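Local structure of dihydropteridine reductase (Dictyostelium discoideum, 3ORF) at residues 87-92 against 133-138. The protein reduces quinonoid dihydropteridine to tetrahydropteridine with NADH or NADPH, probably regenerating the tetrahydrobiopterin cofactor of aromatic amino acid hydroxylases. Numbering follows the deposited sequence.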
ATOM      1  N   LYS A  87     -12.788 -25.318  -8.235  1.00 52.10           N
ATOM      2  CA  LYS A  87     -12.250 -24.095  -8.822  1.00 49.24           C
ATOM      3  C   LYS A  87     -13.369 -23.088  -8.771  1.00 46.40           C
ATOM      4  O   LYS A  87     -14.527 -23.479  -8.623  1.00 47.58           O
ATOM      5  CB  LYS A  87     -11.828 -24.338 -10.276  1.00 49.58           C
ATOM      6  CG  LYS A  87     -10.651 -25.281 -10.429  1.00 53.53           C
ATOM      7  CD  LYS A  87      -9.418 -24.773  -9.661  1.00 55.45           C
ATOM      8  CE  LYS A  87      -8.122 -25.467 -10.105  1.00 59.74           C
ATOM      9  NZ  LYS A  87      -7.108 -25.370  -9.023  1.00 59.13           N
ATOM     10  N   VAL A  88     -13.080 -21.803  -8.875  1.00 41.78           N
ATOM     11  CA  VAL A  88     -14.161 -20.880  -8.600  1.00 38.60           C
ATOM     12  C   VAL A  88     -14.413 -19.955  -9.739  1.00 36.43           C
ATOM     13  O   VAL A  88     -13.477 -19.565 -10.430  1.00 35.52           O
ATOM     14  CB  VAL A  88     -14.049 -20.143  -7.198  1.00 38.91           C
ATOM     15  CG1 VAL A  88     -13.675 -21.124  -6.043  1.00 38.91           C
ATOM     16  CG2 VAL A  88     -13.130 -19.007  -7.201  1.00 34.64           C
ATOM     17  N   ASP A  89     -15.675 -19.647  -9.967  1.00 34.71           N
ATOM     18  CA  ASP A  89     -16.051 -18.793 -11.085  1.00 35.72           C
ATOM     19  C   ASP A  89     -16.050 -17.283 -10.740  1.00 34.23           C
ATOM     20  O   ASP A  89     -15.967 -16.430 -11.653  1.00 33.22           O
ATOM     21  CB  ASP A  89     -17.460 -19.176 -11.534  1.00 36.92           C
ATOM     22  CG  ASP A  89     -17.548 -20.652 -12.058  1.00 41.18           C
ATOM     23  OD1 ASP A  89     -18.048 -21.578 -11.311  1.00 48.70           O
ATOM     24  OD2 ASP A  89     -17.047 -20.891 -13.160  1.00 42.06           O
ATOM     25  N   THR A  90     -16.280 -16.987  -9.456  1.00 31.72           N
ATOM     26  CA  THR A  90     -16.248 -15.676  -8.921  1.00 31.71           C
ATOM     27  C   THR A  90     -15.511 -15.692  -7.570  1.00 32.21           C
ATOM     28  O   THR A  90     -15.799 -16.533  -6.691  1.00 32.91           O
ATOM     29  CB  THR A  90     -17.638 -15.156  -8.671  1.00 31.54           C
ATOM     30  OG1 THR A  90     -18.289 -14.923  -9.923  1.00 30.87           O
ATOM     31  CG2 THR A  90     -17.561 -13.861  -7.863  1.00 29.20           C
ATOM     32  N   PHE A  91     -14.545 -14.779  -7.427  1.00 30.21           N
ATOM     33  CA  PHE A  91     -13.848 -14.590  -6.159  1.00 28.16           C
ATOM     34  C   PHE A  91     -14.124 -13.182  -5.668  1.00 26.44           C
ATOM     35  O   PHE A  91     -14.097 -12.230  -6.473  1.00 27.02           O
ATOM     36  CB  PHE A  91     -12.338 -14.792  -6.312  1.00 27.42           C
ATOM     37  CG  PHE A  91     -11.574 -14.331  -5.107  1.00 30.14           C
ATOM     38  CD1 PHE A  91     -11.396 -15.182  -4.012  1.00 27.19           C
ATOM     39  CD2 PHE A  91     -11.128 -12.992  -5.003  1.00 29.45           C
ATOM     40  CE1 PHE A  91     -10.777 -14.724  -2.835  1.00 27.08           C
ATOM     41  CE2 PHE A  91     -10.464 -12.542  -3.849  1.00 28.79           C
ATOM     42  CZ  PHE A  91     -10.291 -13.449  -2.749  1.00 27.81           C
ATOM     43  N   VAL A  92     -14.435 -13.006  -4.393  1.00 26.45           N
ATOM     44  CA  VAL A  92     -14.690 -11.632  -3.856  1.00 24.35           C
ATOM     45  C   VAL A  92     -13.921 -11.447  -2.586  1.00 24.61           C
ATOM     46  O   VAL A  92     -13.999 -12.286  -1.689  1.00 24.82           O
ATOM     47  CB  VAL A  92     -16.161 -11.423  -3.513  1.00 25.65           C
ATOM     48  CG1 VAL A  92     -16.375  -9.984  -2.874  1.00 22.08           C
ATOM     49  CG2 VAL A  92     -17.024 -11.578  -4.762  1.00 22.80           C
ATOM     50  N   LEU A 133      -6.943 -20.598  -7.853  1.00 35.25           N
ATOM     51  CA  LEU A 133      -8.252 -21.264  -7.845  1.00 35.64           C
ATOM     52  C   LEU A 133      -9.267 -20.725  -8.863  1.00 36.71           C
ATOM     53  O   LEU A 133     -10.376 -21.328  -9.035  1.00 38.15           O
ATOM     54  CB  LEU A 133      -8.891 -21.159  -6.462  1.00 34.20           C
ATOM     55  CG  LEU A 133      -8.172 -21.757  -5.240  1.00 36.60           C
ATOM     56  CD1 LEU A 133      -8.965 -21.584  -3.915  1.00 34.76           C
ATOM     57  CD2 LEU A 133      -7.792 -23.250  -5.446  1.00 35.06           C
ATOM     58  N   LEU A 134      -8.951 -19.603  -9.522  1.00 34.09           N
ATOM     59  CA  LEU A 134      -9.950 -19.008 -10.386  1.00 33.38           C
ATOM     60  C   LEU A 134     -10.023 -19.800 -11.694  1.00 34.31           C
ATOM     61  O   LEU A 134      -9.006 -20.264 -12.199  1.00 34.23           O
ATOM     62  CB  LEU A 134      -9.622 -17.542 -10.641  1.00 31.98           C
ATOM     63  CG  LEU A 134     -10.796 -16.680 -11.091  1.00 33.34           C
ATOM     64  CD1 LEU A 134     -11.842 -16.610  -9.961  1.00 29.39           C
ATOM     65  CD2 LEU A 134     -10.328 -15.268 -11.595  1.00 29.80           C
ATOM     66  N   ASN A 135     -11.235 -20.027 -12.192  1.00 34.55           N
ATOM     67  CA  ASN A 135     -11.427 -20.645 -13.509  1.00 33.16           C
ATOM     68  C   ASN A 135     -11.174 -19.588 -14.575  1.00 31.77           C
ATOM     69  O   ASN A 135     -11.359 -18.339 -14.351  1.00 27.73           O
ATOM     70  CB  ASN A 135     -12.858 -21.063 -13.667  1.00 34.35           C
ATOM     71  CG  ASN A 135     -13.156 -22.451 -13.085  1.00 39.57           C
ATOM     72  OD1 ASN A 135     -12.317 -23.345 -13.102  1.00 45.82           O
ATOM     73  ND2 ASN A 135     -14.348 -22.597 -12.517  1.00 39.53           N
ATOM     74  N   GLN A 136     -10.760 -20.058 -15.740  1.00 30.39           N
ATOM     75  CA  GLN A 136     -10.605 -19.192 -16.889  1.00 31.93           C
ATOM     76  C   GLN A 136     -11.956 -18.476 -17.035  1.00 31.65           C
ATOM     77  O   GLN A 136     -12.989 -19.089 -16.739  1.00 31.47           O
ATOM     78  CB  GLN A 136     -10.247 -19.994 -18.172  1.00 33.62           C
ATOM     79  CG  GLN A 136      -8.933 -20.828 -17.954  1.00 39.66           C
ATOM     80  CD  GLN A 136      -8.369 -21.467 -19.228  1.00 45.96           C
ATOM     81  OE1 GLN A 136      -9.053 -22.208 -19.934  1.00 49.44           O
ATOM     82  NE2 GLN A 136      -7.123 -21.178 -19.511  1.00 44.95           N
ATOM     83  N   GLY A 137     -11.937 -17.226 -17.502  1.00 30.16           N
ATOM     84  CA  GLY A 137     -13.172 -16.464 -17.688  1.00 31.81           C
ATOM     85  C   GLY A 137     -13.766 -15.971 -16.373  1.00 31.04           C
ATOM     86  O   GLY A 137     -14.788 -15.296 -16.384  1.00 32.69           O
ATOM     87  N   GLY A 138     -13.096 -16.247 -15.251  1.00 30.62           N
ATOM     88  CA  GLY A 138     -13.629 -15.930 -13.895  1.00 28.22           C
ATOM     89  C   GLY A 138     -13.727 -14.448 -13.549  1.00 27.75           C
ATOM     90  O   GLY A 138     -13.159 -13.576 -14.245  1.00 28.34           O
TER
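Val88 and Leu134 form a parallel beta bridge in which the N and O of Val88 bond to the two residues flanking Leu134: Val88 N donates to Leu133 O (2.8 Å), and Val88 O accepts from Asn135 N (2.9 Å, nearly straight at 169°). Both side chains of the bridged pair lie on one face of the sheet and cross at about a right angle. With its CG anti to the backbone N (chi1 -159°), Leu134 swings CD1 over the Val88 carbonyl and on to Val88 CG2 at 3.9 Å, also reaching Phe91 CB; branched apolar residues suit this buried face, where Phe140 and Pro180 pack on Leu134 as well. At the more open border, the short amide of Asn135 can serve two neighbours: ND2 gives a long hydrogen bond to Asp89 OD2 (3.3 Å), arriving from above the carboxylate plane, while OD1 lies against Lys87 CB. The other carboxylate oxygen, Asp89 OD1, accepts from the backbone N of Asn24. Replacing Asn135 by an alanine is likely to leave Asp89 OD2 without its amide donor and to open a gap beside Lys87 CB. A lysine suits position 87 because its aliphatic part can run past Leu133, CD lying 3.6 Å from Leu133 O, while NZ bonds to Lys132 O. Helix 108-133 leads into 134-135, and a type II turn from Asn135 to Gly138 redirects the chain: Gly137 fits its positive phi, and a side chain on Gly138 would strike Leu134 CG. Strand 138-143 then pairs through Leu139 with Asp89 and Phe91, completing a beta-alpha-beta crossover of the Rossmann fold of short-chain dehydrogenases/reductases.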